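HIAXHD3 (Humicola insolens, PDB 3ZXK) is a family 43 arabinofuranosidase that probably removes arabinose side chains from arabinoxylan, its active site a starting point for engineering endo-xylanase activity. Local coordinates at residues 333-338 with 370-375; 356-361 with 512-517; 386-391 with 523-528; 392-397 with 516-521. One frame throughout, in Å; residues are numbered along the deposited sequence.

Contact 1. Residues 333-338 with 370-375; sequences WEWNHN and NTLTRR
L372 pushes its two methyl groups against two different tryptophans, one branched chain serving two rings. CD1 of L372 sits over the centre of the W335 six-membered ring, 3.6 Å from its centroid, while CD2 lies over one face of W333, nearer the rim. R374 takes the opposite face: its CD lies 3.5 Å from the centroid of the W333 six-membered ring, and the bend at chi3 (-77°) folds the guanidinium back over the same face in a cation-pi contact, the two planes nearly perpendicular at 82°. W335 turns its edge to O of N370. Between the strands, O of E334 accepts from both N and OG1 of T373, each at 2.8 Å and from opposite sides of the carbonyl plane. On the face carrying the E334 and T373 side chains, OE2 of E334 forms a salt bridge with NH2 of R375 at 2.9 Å, carboxylate and guanidinium planes almost at right angles; H58 and R509 also bind this carboxylate, and NE of R375 donates to O of D16. Strands 334-336 and 372-375 pair antiparallel, with 38-39 beyond the first and 509-516 beyond the second, in one sheet of the concanavalin A-like domain.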
loop_
_atom_site.group_PDB
_atom_site.type_symbol
_atom_site.label_atom_id
_atom_site.label_comp_id
_atom_site.label_asym_id
_atom_site.label_seq_id
_atom_site.Cartn_x
_atom_site.Cartn_y
_atom_site.Cartn_z
ATOM N N TRP A 333 6.799 1.955 7.139
ATOM C CA TRP A 333 6.155 1.099 8.143
ATOM C C TRP A 333 4.705 1.389 8.315
ATOM O O TRP A 333 4.278 2.566 8.310
ATOM C CB TRP A 333 6.817 1.292 9.485
ATOM C CG TRP A 333 8.255 0.882 9.524
ATOM C CD1 TRP A 333 9.378 1.709 9.571
ATOM C CD2 TRP A 333 8.767 -0.479 9.602
ATOM N NE1 TRP A 333 10.534 0.951 9.650
ATOM C CE2 TRP A 333 10.223 -0.376 9.657
ATOM C CE3 TRP A 333 8.185 -1.735 9.602
ATOM C CZ2 TRP A 333 11.042 -1.506 9.745
ATOM C CZ3 TRP A 333 9.010 -2.863 9.691
ATOM C CH2 TRP A 333 10.412 -2.744 9.759
ATOM N N GLU A 334 3.939 0.307 8.475
ATOM C CA GLU A 334 2.516 0.400 8.806
ATOM C C GLU A 334 2.139 -0.718 9.742
ATOM O O GLU A 334 2.545 -1.879 9.550
ATOM C CB GLU A 334 1.634 0.286 7.542
ATOM C CG GLU A 334 1.760 1.439 6.531
ATOM C CD GLU A 334 1.300 1.125 5.119
ATOM O OE1 GLU A 334 0.713 0.046 4.843
ATOM O OE2 GLU A 334 1.516 1.992 4.239
ATOM N N TRP A 335 1.358 -0.391 10.756
ATOM C CA TRP A 335 0.883 -1.398 11.688
ATOM C C TRP A 335 -0.255 -2.196 11.098
ATOM O O TRP A 335 -0.971 -1.685 10.245
ATOM C CB TRP A 335 0.351 -0.715 12.926
ATOM C CG TRP A 335 1.323 0.136 13.681
ATOM C CD1 TRP A 335 1.446 1.517 13.644
ATOM C CD2 TRP A 335 2.268 -0.325 14.693
ATOM N NE1 TRP A 335 2.429 1.934 14.519
ATOM C CE2 TRP A 335 2.962 0.872 15.172
ATOM C CE3 TRP A 335 2.644 -1.583 15.192
ATOM C CZ2 TRP A 335 3.936 0.808 16.153
ATOM C CZ3 TRP A 335 3.637 -1.639 16.175
ATOM C CH2 TRP A 335 4.268 -0.461 16.646
ATOM N N ASN A 336 -0.431 -3.445 11.543
ATOM C CA ASN A 336 -1.640 -4.219 11.248
ATOM C C ASN A 336 -2.762 -3.727 12.185
ATOM O O ASN A 336 -2.714 -3.981 13.379
ATOM C CB ASN A 336 -1.360 -5.711 11.457
ATOM C CG ASN A 336 -2.632 -6.529 11.443
ATOM O OD1 ASN A 336 -3.577 -6.183 10.736
ATOM N ND2 ASN A 336 -2.679 -7.588 12.235
ATOM N N HIS A 337 -3.740 -2.985 11.648
ATOM C CA HIS A 337 -4.745 -2.223 12.445
ATOM C C HIS A 337 -4.083 -1.089 13.235
ATOM O O HIS A 337 -2.860 -1.009 13.281
ATOM C CB HIS A 337 -5.607 -3.136 13.348
ATOM C CG HIS A 337 -6.523 -4.104 12.595
ATOM N ND1 HIS A 337 -6.072 -5.096 11.804
ATOM C CD2 HIS A 337 -7.913 -4.217 12.609
ATOM C CE1 HIS A 337 -7.117 -5.792 11.309
ATOM N NE2 HIS A 337 -8.240 -5.282 11.827
ATOM N N ASN A 338 -4.859 -0.184 13.809
ATOM C CA ASN A 338 -4.281 0.892 14.596
ATOM C C ASN A 338 -3.496 0.319 15.762
ATOM O O ASN A 338 -3.911 -0.669 16.401
ATOM C CB ASN A 338 -5.345 1.800 15.177
ATOM C CG ASN A 338 -5.995 2.669 14.150
ATOM O OD1 ASN A 338 -5.388 3.064 13.147
ATOM N ND2 ASN A 338 -7.235 3.009 14.416
ATOM N N ASN A 370 -0.292 -4.387 17.505
ATOM C CA ASN A 370 1.086 -3.896 17.399
ATOM C C ASN A 370 2.029 -4.825 16.653
ATOM O O ASN A 370 3.185 -4.938 16.978
ATOM C CB ASN A 370 1.665 -3.481 18.787
ATOM C CG ASN A 370 0.992 -2.228 19.341
ATOM O OD1 ASN A 370 -0.074 -1.814 18.864
ATOM N ND2 ASN A 370 1.610 -1.611 20.337
ATOM N N THR A 371 1.529 -5.456 15.596
ATOM C CA THR A 371 2.391 -6.056 14.585
ATOM C C THR A 371 2.762 -4.977 13.547
ATOM O O THR A 371 1.889 -4.385 12.938
ATOM C CB THR A 371 1.704 -7.287 13.964
ATOM O OG1 THR A 371 1.473 -8.254 14.978
ATOM C CG2 THR A 371 2.571 -7.922 12.863
ATOM N N LEU A 372 4.059 -4.721 13.392
ATOM C CA LEU A 372 4.555 -3.632 12.535
ATOM C C LEU A 372 5.005 -4.265 11.232
ATOM O O LEU A 372 5.801 -5.211 11.247
ATOM C CB LEU A 372 5.738 -2.954 13.197
ATOM C CG LEU A 372 6.209 -1.649 12.524
ATOM C CD1 LEU A 372 5.213 -0.491 12.611
ATOM C CD2 LEU A 372 7.558 -1.167 13.059
ATOM N N THR A 373 4.511 -3.747 10.115
ATOM C CA THR A 373 4.727 -4.384 8.812
ATOM C C THR A 373 5.303 -3.432 7.773
ATOM O O THR A 373 5.266 -2.177 7.911
ATOM C CB THR A 373 3.429 -5.015 8.251
ATOM O OG1 THR A 373 2.540 -3.999 7.774
ATOM C CG2 THR A 373 2.717 -5.882 9.317
ATOM N N ARG A 374 5.814 -4.023 6.709
ATOM C CA ARG A 374 6.277 -3.260 5.570
ATOM C C ARG A 374 6.282 -4.122 4.313
ATOM O O ARG A 374 6.320 -5.345 4.386
ATOM C CB ARG A 374 7.634 -2.608 5.814
ATOM C CG ARG A 374 8.765 -3.605 6.024
ATOM C CD ARG A 374 10.016 -2.869 6.462
ATOM N NE ARG A 374 10.681 -2.205 5.347
ATOM C CZ ARG A 374 11.409 -1.097 5.464
ATOM N NH1 ARG A 374 11.525 -0.485 6.640
ATOM N NH2 ARG A 374 12.007 -0.585 4.404
ATOM N N ARG A 375 6.216 -3.450 3.173
ATOM C CA ARG A 375 6.108 -4.101 1.853
ATOM C C ARG A 375 7.393 -4.805 1.480
ATOM O O ARG A 375 8.468 -4.330 1.801
ATOM C CB ARG A 375 5.746 -3.079 0.777
ATOM C CG ARG A 375 4.378 -2.488 1.004
ATOM C CD ARG A 375 4.175 -1.229 0.177
ATOM N NE ARG A 375 2.867 -0.630 0.450
ATOM C CZ ARG A 375 2.585 0.125 1.522
ATOM N NH1 ARG A 375 3.540 0.435 2.419
ATOM N NH2 ARG A 375 1.352 0.635 1.655
HETATM O O HOH W 1 -1.061 -9.120 14.398
HETATM O O HOH W 2 -1.168 -5.900 14.755
HETATM O O HOH W 3 -2.433 -3.097 16.065
#

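Contact 2. Residues 356-361 with 512-517; sequences LRTATV and VFNFST
With CG anti to the backbone N (chi1 -175°), N514 extends its amide from strand 509-516 to segment 356-361, and T358, its CG2 anti to the carbonyl carbon, lays that methyl against the same amide. The two segments belong to opposite sheets of a concanavalin A-like beta-sandwich, and here the chain leaves the sheet of strand 354-357 and runs beside the end of strand 509-516 in the other. ND2 of N514 donates to O of L356 at 2.9 Å; the acceptor lies in the amide plane, whereas the donor stands 45° out of the carbonyl plane of L356. CG2 of T358 approaches OD1 of N514 to 3.4 Å and ND2 almost as closely, so a methyl covers the amide that the hydrogen bond holds in place. With an alanine in place of N514, the carbonyl of L356 is likely to lose this donor and the T358 methyl the amide it rests on. Between the sheets, CD1 of L356 meets CG2 of V512 at 4.1 Å, and V524 and V526 of strand 523-533 also touch L356. A water accepts from N of A359 and donates to O of N514, filling in for a direct backbone bond. Farther on, the backbones join in a single bridge, where N of S516 donates to O of T360 at 3.1 Å in an almost straight bond (174°), and CA of V361 comes 3.1 Å from O of S516.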
loop_
_atom_site.group_PDB
_atom_site.type_symbol
_atom_site.label_atom_id
_atom_site.label_comp_id
_atom_site.label_asym_id
_atom_site.label_seq_id
_atom_site.Cartn_x
_atom_site.Cartn_y
_atom_site.Cartn_z
ATOM N N LEU A 356 8.601 -2.708 21.693
ATOM C CA LEU A 356 7.266 -3.301 21.550
ATOM C C LEU A 356 6.924 -4.008 22.857
ATOM O O LEU A 356 7.525 -5.074 23.181
ATOM C CB LEU A 356 7.242 -4.313 20.401
ATOM C CG LEU A 356 7.480 -3.817 18.971
ATOM C CD1 LEU A 356 7.483 -4.986 17.968
ATOM C CD2 LEU A 356 6.386 -2.827 18.603
ATOM N N ARG A 357 6.037 -3.412 23.663
ATOM C CA ARG A 357 5.483 -4.108 24.824
ATOM C C ARG A 357 4.328 -4.976 24.392
ATOM O O ARG A 357 3.538 -4.555 23.561
ATOM C CB ARG A 357 4.998 -3.114 25.881
ATOM C CG ARG A 357 6.136 -2.252 26.428
ATOM C CD ARG A 357 5.703 -1.409 27.599
ATOM N NE ARG A 357 6.875 -0.890 28.313
ATOM C CZ ARG A 357 6.812 0.040 29.249
ATOM N NH1 ARG A 357 5.634 0.597 29.571
ATOM N NH2 ARG A 357 7.938 0.437 29.826
ATOM N N THR A 358 4.213 -6.197 24.914
ATOM C CA THR A 358 3.023 -6.984 24.557
ATOM C C THR A 358 1.724 -6.193 24.826
ATOM O O THR A 358 1.552 -5.589 25.901
ATOM C CB THR A 358 3.001 -8.330 25.291
ATOM O OG1 THR A 358 3.114 -8.111 26.712
ATOM C CG2 THR A 358 4.184 -9.183 24.840
ATOM N N ALA A 359 0.827 -6.209 23.854
ATOM C CA ALA A 359 -0.376 -5.394 23.942
ATOM C C ALA A 359 -1.649 -6.234 23.990
ATOM O O ALA A 359 -2.708 -5.718 24.336
ATOM C CB ALA A 359 -0.437 -4.396 22.793
ATOM N N THR A 360 -1.539 -7.524 23.675
ATOM C CA THR A 360 -2.707 -8.420 23.605
ATOM C C THR A 360 -2.351 -9.781 24.184
ATOM O O THR A 360 -1.261 -10.313 23.920
ATOM C CB THR A 360 -3.084 -8.672 22.136
ATOM O OG1 THR A 360 -3.265 -7.420 21.473
ATOM C CG2 THR A 360 -4.331 -9.485 22.032
ATOM N N VAL A 361 -3.269 -10.344 24.955
ATOM C CA VAL A 361 -3.165 -11.735 25.419
ATOM C C VAL A 361 -4.013 -12.572 24.482
ATOM O O VAL A 361 -5.220 -12.395 24.398
ATOM C CB VAL A 361 -3.651 -11.889 26.893
ATOM C CG1 VAL A 361 -3.695 -13.363 27.316
ATOM C CG2 VAL A 361 -2.770 -11.042 27.805
ATOM N N VAL A 512 7.172 -7.549 12.258
ATOM C CA VAL A 512 7.677 -7.921 13.576
ATOM C C VAL A 512 6.504 -7.844 14.555
ATOM O O VAL A 512 5.683 -6.918 14.480
ATOM C CB VAL A 512 8.883 -7.054 14.015
ATOM C CG1 VAL A 512 8.607 -5.556 13.938
ATOM C CG2 VAL A 512 9.385 -7.502 15.388
ATOM N N PHE A 513 6.395 -8.847 15.417
ATOM C CA PHE A 513 5.273 -8.955 16.363
ATOM C C PHE A 513 5.773 -9.277 17.758
ATOM O O PHE A 513 6.893 -9.765 17.943
ATOM C CB PHE A 513 4.292 -10.036 15.904
ATOM C CG PHE A 513 4.859 -11.451 15.945
ATOM C CD1 PHE A 513 5.575 -11.958 14.854
ATOM C CD2 PHE A 513 4.711 -12.256 17.080
ATOM C CE1 PHE A 513 6.096 -13.244 14.888
ATOM C CE2 PHE A 513 5.208 -13.545 17.102
ATOM C CZ PHE A 513 5.929 -14.025 16.019
ATOM N N ASN A 514 4.912 -9.045 18.727
ATOM C CA ASN A 514 5.182 -9.413 20.103
ATOM C C ASN A 514 3.834 -9.456 20.826
ATOM O O ASN A 514 3.132 -8.457 20.897
ATOM C CB ASN A 514 6.127 -8.411 20.760
ATOM C CG ASN A 514 6.514 -8.844 22.155
ATOM O OD1 ASN A 514 6.477 -10.040 22.460
ATOM N ND2 ASN A 514 6.889 -7.890 22.993
ATOM N N PHE A 515 3.447 -10.644 21.297
ATOM C CA PHE A 515 2.210 -10.792 22.074
ATOM C C PHE A 515 2.409 -11.816 23.175
ATOM O O PHE A 515 3.469 -12.463 23.249
ATOM C CB PHE A 515 0.995 -11.134 21.183
ATOM C CG PHE A 515 1.079 -12.461 20.480
ATOM C CD1 PHE A 515 1.692 -12.567 19.229
ATOM C CD2 PHE A 515 0.533 -13.600 21.046
ATOM C CE1 PHE A 515 1.777 -13.791 18.574
ATOM C CE2 PHE A 515 0.619 -14.834 20.400
ATOM C CZ PHE A 515 1.222 -14.935 19.156
ATOM N N SER A 516 1.406 -11.955 24.042
ATOM C CA SER A 516 1.526 -12.976 25.077
ATOM C C SER A 516 0.359 -13.909 25.143
ATOM O O SER A 516 -0.769 -13.585 24.789
ATOM C CB SER A 516 1.790 -12.398 26.467
ATOM O OG SER A 516 2.046 -13.450 27.408
ATOM N N THR A 517 0.677 -15.134 25.533
ATOM C CA THR A 517 -0.366 -16.133 25.718
ATOM C C THR A 517 -0.872 -16.161 27.169
ATOM O O THR A 517 -1.889 -16.771 27.439
ATOM C CB THR A 517 0.111 -17.522 25.294
ATOM O OG1 THR A 517 1.232 -17.892 26.101
ATOM C CG2 THR A 517 0.533 -17.502 23.809
HETATM O O HOH W 4 0.558 -7.575 21.235
#

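Contact 3. Residues 386-391 with 523-528; sequences RLDVRG and EVKVKG
A classic beta bulge marks the antiparallel pairing of strands 380-388 and 523-533, inner neighbours in one sheet of the beta-sandwich: K527 and G528 both face R386. O of R386 accepts from N of K527 at 2.7 Å and only weakly from N of G528, while N of R386 donates to O of G528. Past the bulge the pairing is regular, D388 and K525 exchanging two backbone bonds. On the face turned to the sandwich interior, L387 packs on V526 and V524, and CG1 of V389 lies beside CG1 of V524, 4.0 Å away, the two side chains pointing the same way. The other face is polar. D388, its CG anti to the backbone N (chi1 175°), is gripped side-on by R390: NE binds OD1 at 3.0 Å, and NH2 meets the syn lone pair of OD2 at 2.8 Å. N of R390 donates to OD1, closing an Asx turn as the strand ends. Replacing D388 by a leucine is likely to leave the R390 guanidinium without its mate and N of R390 without the acceptor that closes the turn. K525 reaches OD2 of D388 through a water, its NZ 4.3 Å from that oxygen. Across the bulge, NE of R386 and NZ of K527 approach to 4.1 Å; both form salt bridges with D456, which gathers both positive groups round one carboxylate and probably holds them at this spacing.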
loop_
_atom_site.group_PDB
_atom_site.type_symbol
_atom_site.label_atom_id
_atom_site.label_comp_id
_atom_site.label_asym_id
_atom_site.label_seq_id
_atom_site.Cartn_x
_atom_site.Cartn_y
_atom_site.Cartn_z
ATOM N N ARG A 386 16.697 -7.217 13.745
ATOM C CA ARG A 386 17.675 -7.375 14.813
ATOM C C ARG A 386 16.975 -6.986 16.125
ATOM O O ARG A 386 16.430 -5.881 16.227
ATOM C CB ARG A 386 18.890 -6.489 14.521
ATOM C CG ARG A 386 20.026 -6.640 15.512
ATOM C CD ARG A 386 21.053 -5.548 15.330
ATOM N NE ARG A 386 22.172 -5.728 16.237
ATOM C CZ ARG A 386 23.277 -5.000 16.187
ATOM N NH1 ARG A 386 23.411 -4.047 15.267
ATOM N NH2 ARG A 386 24.252 -5.232 17.048
ATOM N N LEU A 387 16.934 -7.910 17.087
ATOM C CA LEU A 387 16.157 -7.731 18.332
ATOM C C LEU A 387 16.953 -7.973 19.587
ATOM O O LEU A 387 17.911 -8.761 19.585
ATOM C CB LEU A 387 14.919 -8.632 18.359
ATOM C CG LEU A 387 13.911 -8.420 17.226
ATOM C CD1 LEU A 387 14.182 -9.391 16.091
ATOM C CD2 LEU A 387 12.515 -8.591 17.782
ATOM N N ASP A 388 16.577 -7.271 20.651
ATOM C CA ASP A 388 16.975 -7.640 22.012
ATOM C C ASP A 388 15.712 -8.185 22.722
ATOM O O ASP A 388 14.742 -7.444 22.917
ATOM C CB ASP A 388 17.528 -6.407 22.724
ATOM C CG ASP A 388 17.865 -6.631 24.207
ATOM O OD1 ASP A 388 17.530 -7.685 24.812
ATOM O OD2 ASP A 388 18.454 -5.688 24.792
ATOM N N VAL A 389 15.707 -9.465 23.085
ATOM C CA VAL A 389 14.480 -10.082 23.605
ATOM C C VAL A 389 14.565 -10.453 25.095
ATOM O O VAL A 389 13.757 -11.236 25.608
ATOM C CB VAL A 389 14.041 -11.327 22.783
ATOM C CG1 VAL A 389 13.803 -10.959 21.312
ATOM C CG2 VAL A 389 15.055 -12.449 22.913
ATOM N N ARG A 390 15.528 -9.858 25.804
ATOM C CA ARG A 390 15.700 -10.140 27.235
ATOM C C ARG A 390 14.460 -9.819 28.059
ATOM O O ARG A 390 14.223 -10.456 29.096
ATOM C CB ARG A 390 16.922 -9.469 27.824
ATOM C CG ARG A 390 18.224 -10.044 27.288
ATOM C CD ARG A 390 19.400 -9.202 27.710
ATOM N NE ARG A 390 19.185 -7.812 27.302
ATOM C CZ ARG A 390 19.863 -6.777 27.792
ATOM N NH1 ARG A 390 20.800 -6.977 28.706
ATOM N NH2 ARG A 390 19.614 -5.545 27.367
ATOM N N GLY A 391 13.670 -8.841 27.596
ATOM C CA GLY A 391 12.470 -8.416 28.319
ATOM C C GLY A 391 11.244 -9.299 28.155
ATOM O O GLY A 391 10.182 -8.985 28.714
ATOM N N GLU A 523 8.347 -7.232 27.059
ATOM C CA GLU A 523 8.718 -6.355 25.942
ATOM C C GLU A 523 9.960 -6.843 25.233
ATOM O O GLU A 523 10.808 -7.565 25.800
ATOM C CB GLU A 523 8.906 -4.897 26.406
ATOM C CG GLU A 523 10.149 -4.649 27.224
ATOM C CD GLU A 523 10.181 -3.221 27.760
ATOM O OE1 GLU A 523 9.212 -2.787 28.410
ATOM O OE2 GLU A 523 11.172 -2.510 27.541
ATOM N N VAL A 524 10.055 -6.445 23.973
ATOM C CA VAL A 524 11.247 -6.629 23.207
ATOM C C VAL A 524 11.674 -5.295 22.631
ATOM O O VAL A 524 10.877 -4.360 22.532
ATOM C CB VAL A 524 11.062 -7.695 22.091
ATOM C CG1 VAL A 524 10.590 -9.032 22.674
ATOM C CG2 VAL A 524 10.140 -7.203 21.001
ATOM N N LYS A 525 12.938 -5.223 22.208
ATOM C CA LYS A 525 13.432 -4.044 21.543
ATOM C C LYS A 525 13.822 -4.453 20.127
ATOM O O LYS A 525 14.627 -5.385 19.943
ATOM C CB LYS A 525 14.663 -3.476 22.287
ATOM C CG LYS A 525 15.260 -2.216 21.621
ATOM C CD LYS A 525 16.295 -1.503 22.487
ATOM C CE LYS A 525 17.539 -2.330 22.731
ATOM N NZ LYS A 525 18.512 -1.553 23.546
ATOM N N VAL A 526 13.272 -3.758 19.147
ATOM C CA VAL A 526 13.683 -3.948 17.769
ATOM C C VAL A 526 14.790 -2.953 17.491
ATOM O O VAL A 526 14.565 -1.739 17.493
ATOM C CB VAL A 526 12.504 -3.759 16.797
ATOM C CG1 VAL A 526 12.879 -4.312 15.447
ATOM C CG2 VAL A 526 11.268 -4.481 17.328
ATOM N N LYS A 527 16.004 -3.451 17.310
ATOM C CA LYS A 527 17.138 -2.570 17.107
ATOM C C LYS A 527 17.248 -2.110 15.677
ATOM O O LYS A 527 17.685 -0.996 15.421
ATOM C CB LYS A 527 18.448 -3.235 17.501
ATOM C CG LYS A 527 18.502 -3.705 18.948
ATOM C CD LYS A 527 19.924 -4.156 19.214
ATOM C CE LYS A 527 19.974 -5.261 20.236
ATOM N NZ LYS A 527 21.353 -5.818 20.237
ATOM N N GLY A 528 16.838 -2.930 14.722
ATOM C CA GLY A 528 17.051 -2.560 13.342
ATOM C C GLY A 528 16.323 -3.466 12.386
ATOM O O GLY A 528 15.919 -4.574 12.722
HETATM O O HOH W 5 20.060 -3.796 23.780
#

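Contact 4. Residues 392-397 with 516-521; sequences MRDGDR and STKSLG
O of G395 is the tight point of this contact, receiving both N and OG1 of T517. OG1 arrives in the carbonyl plane on a lone pair at 2.9 Å, and N comes from above that plane at 3.0 Å. T517 reaches it by holding OG1 between its backbone N and carbonyl carbon (chi1 61°), which leaves CG2 to lie over one face of the R397 guanidinium, 3.6 Å from CZ; W413 adds a cation-pi contact to the same arginine. G395 belongs to a type II turn, R393 to D396, that leads into strand 396-403. A side chain there would collide with CG of K518 and OG1 of T517, and at this positive phi a CB would also press on O of D394. D396 steadies the turn by taking N of R393 on OD2 at 2.7 Å. The outer side is looser and wetter. CD of K518 runs 3.3 Å from OD2 of D394, yet NZ stays 4.5 Å from that oxygen, too far for a salt bridge, and OD1 of D394 turns to N of G416. One water links O of D394 with OG of S519, another OD1 of D396 with O of S519, while CD of R393 rests against G521. The chemistry divides in two: direct bonds fix the turn against T517, whereas the exposed loop is tied by water and by a lysine-aspartate attraction that is probably weak.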
loop_
_atom_site.group_PDB
_atom_site.type_symbol
_atom_site.label_atom_id
_atom_site.label_comp_id
_atom_site.label_asym_id
_atom_site.label_seq_id
_atom_site.Cartn_x
_atom_site.Cartn_y
_atom_site.Cartn_z
ATOM N N MET A 392 11.358 -10.385 27.382
ATOM C CA MET A 392 10.213 -11.306 27.273
ATOM C C MET A 392 9.848 -11.950 28.604
ATOM O O MET A 392 10.730 -12.261 29.425
ATOM C CB MET A 392 10.475 -12.399 26.256
ATOM C CG MET A 392 10.600 -11.841 24.860
ATOM S SD MET A 392 10.872 -13.127 23.633
ATOM C CE MET A 392 9.212 -13.723 23.359
ATOM N N ARG A 393 8.552 -12.136 28.816
ATOM C CA ARG A 393 8.049 -12.798 30.027
ATOM C C ARG A 393 7.381 -14.128 29.675
ATOM O O ARG A 393 7.101 -14.391 28.493
ATOM C CB ARG A 393 7.092 -11.847 30.767
ATOM C CG ARG A 393 7.834 -10.659 31.366
ATOM C CD ARG A 393 6.937 -9.692 32.123
ATOM N NE ARG A 393 6.566 -10.199 33.448
ATOM C CZ ARG A 393 7.258 -9.986 34.571
ATOM N NH1 ARG A 393 8.373 -9.260 34.559
ATOM N NH2 ARG A 393 6.832 -10.507 35.715
ATOM N N ASP A 394 7.128 -14.961 30.683
ATOM C CA ASP A 394 6.472 -16.250 30.473
ATOM C C ASP A 394 5.217 -16.155 29.562
ATOM O O ASP A 394 4.279 -15.388 29.803
ATOM C CB ASP A 394 6.124 -16.824 31.838
ATOM C CG ASP A 394 5.537 -18.231 31.779
ATOM O OD1 ASP A 394 5.792 -18.965 30.811
ATOM O OD2 ASP A 394 4.796 -18.585 32.735
ATOM N N GLY A 395 5.227 -16.962 28.507
ATOM C CA GLY A 395 4.145 -17.042 27.540
ATOM C C GLY A 395 4.287 -16.095 26.357
ATOM O O GLY A 395 3.473 -16.123 25.460
ATOM N N ASP A 396 5.313 -15.244 26.344
ATOM C CA ASP A 396 5.468 -14.286 25.253
ATOM C C ASP A 396 5.972 -14.960 23.978
ATOM O O ASP A 396 6.710 -15.974 24.023
ATOM C CB ASP A 396 6.412 -13.149 25.631
ATOM C CG ASP A 396 5.821 -12.185 26.689
ATOM O OD1 ASP A 396 4.660 -12.367 27.062
ATOM O OD2 ASP A 396 6.550 -11.287 27.176
ATOM N N ARG A 397 5.507 -14.437 22.846
ATOM C CA ARG A 397 5.896 -14.923 21.542
ATOM C C ARG A 397 6.243 -13.674 20.720
ATOM O O ARG A 397 5.425 -12.772 20.576
ATOM C CB ARG A 397 4.746 -15.732 20.926
ATOM C CG ARG A 397 4.333 -16.961 21.736
ATOM C CD ARG A 397 3.330 -17.771 20.968
ATOM N NE ARG A 397 3.016 -18.974 21.732
ATOM C CZ ARG A 397 2.031 -19.816 21.429
ATOM N NH1 ARG A 397 1.295 -19.592 20.335
ATOM N NH2 ARG A 397 1.786 -20.883 22.197
ATOM N N SER A 516 1.406 -11.955 24.042
ATOM C CA SER A 516 1.526 -12.976 25.077
ATOM C C SER A 516 0.359 -13.909 25.143
ATOM O O SER A 516 -0.769 -13.585 24.789
ATOM C CB SER A 516 1.790 -12.398 26.467
ATOM O OG SER A 516 2.046 -13.450 27.408
ATOM N N THR A 517 0.677 -15.134 25.533
ATOM C CA THR A 517 -0.366 -16.133 25.718
ATOM C C THR A 517 -0.872 -16.161 27.169
ATOM O O THR A 517 -1.889 -16.771 27.439
ATOM C CB THR A 517 0.111 -17.522 25.294
ATOM O OG1 THR A 517 1.232 -17.892 26.101
ATOM C CG2 THR A 517 0.533 -17.502 23.809
ATOM N N LYS A 518 -0.176 -15.477 28.081
ATOM C CA LYS A 518 -0.500 -15.539 29.507
ATOM C C LYS A 518 -0.899 -14.202 30.077
ATOM O O LYS A 518 -2.004 -14.060 30.583
ATOM C CB LYS A 518 0.684 -16.086 30.296
ATOM C CG LYS A 518 0.896 -17.568 30.087
ATOM C CD LYS A 518 2.064 -18.071 30.915
ATOM C CE LYS A 518 2.162 -19.584 30.838
ATOM N NZ LYS A 518 0.891 -20.208 31.285
ATOM N N SER A 519 0.016 -13.236 30.023
ATOM C CA SER A 519 -0.228 -11.925 30.624
ATOM C C SER A 519 0.667 -10.862 30.036
ATOM O O SER A 519 1.718 -11.169 29.527
ATOM C CB SER A 519 0.002 -11.998 32.129
ATOM O OG SER A 519 1.380 -11.897 32.390
ATOM N N LEU A 520 0.250 -9.608 30.135
ATOM C CA LEU A 520 1.079 -8.516 29.658
ATOM C C LEU A 520 2.219 -8.203 30.624
ATOM O O LEU A 520 2.275 -8.752 31.718
ATOM C CB LEU A 520 0.230 -7.274 29.391
ATOM C CG LEU A 520 -1.022 -7.505 28.547
ATOM C CD1 LEU A 520 -1.766 -6.182 28.416
ATOM C CD2 LEU A 520 -0.686 -8.065 27.161
ATOM N N GLY A 521 3.131 -7.342 30.193
ATOM C CA GLY A 521 4.258 -6.924 31.027
ATOM C C GLY A 521 5.588 -7.120 30.335
ATOM O O GLY A 521 6.571 -6.438 30.673
HETATM O O HOH W 6 3.572 -13.634 31.754
HETATM O O HOH W 7 3.936 -9.997 28.434
#

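Overall arrangement
All four contacts lie in the C-terminal concanavalin A-like domain and illustrate how a beta-sandwich is sewn together by segments distant in sequence. Contact 1 comes first along the chain, its loop closing before contacts 3 and 4 open; contact 2 alternates with it. Contacts 1, 2 and 4 reach the same sheet through strands 372-375, 509-516 and 396-403, whereas contact 3 belongs to the facing sheet, to which 356-361 also connects contact 2. Contacts 2 and 4 share S516 and T517, their centres about 7 Å apart, and the salt bridge R357-E523 joins contacts 2 and 3. Contact 1, about 20 Å from contact 4 between centres, lies closest to the catalytic domain.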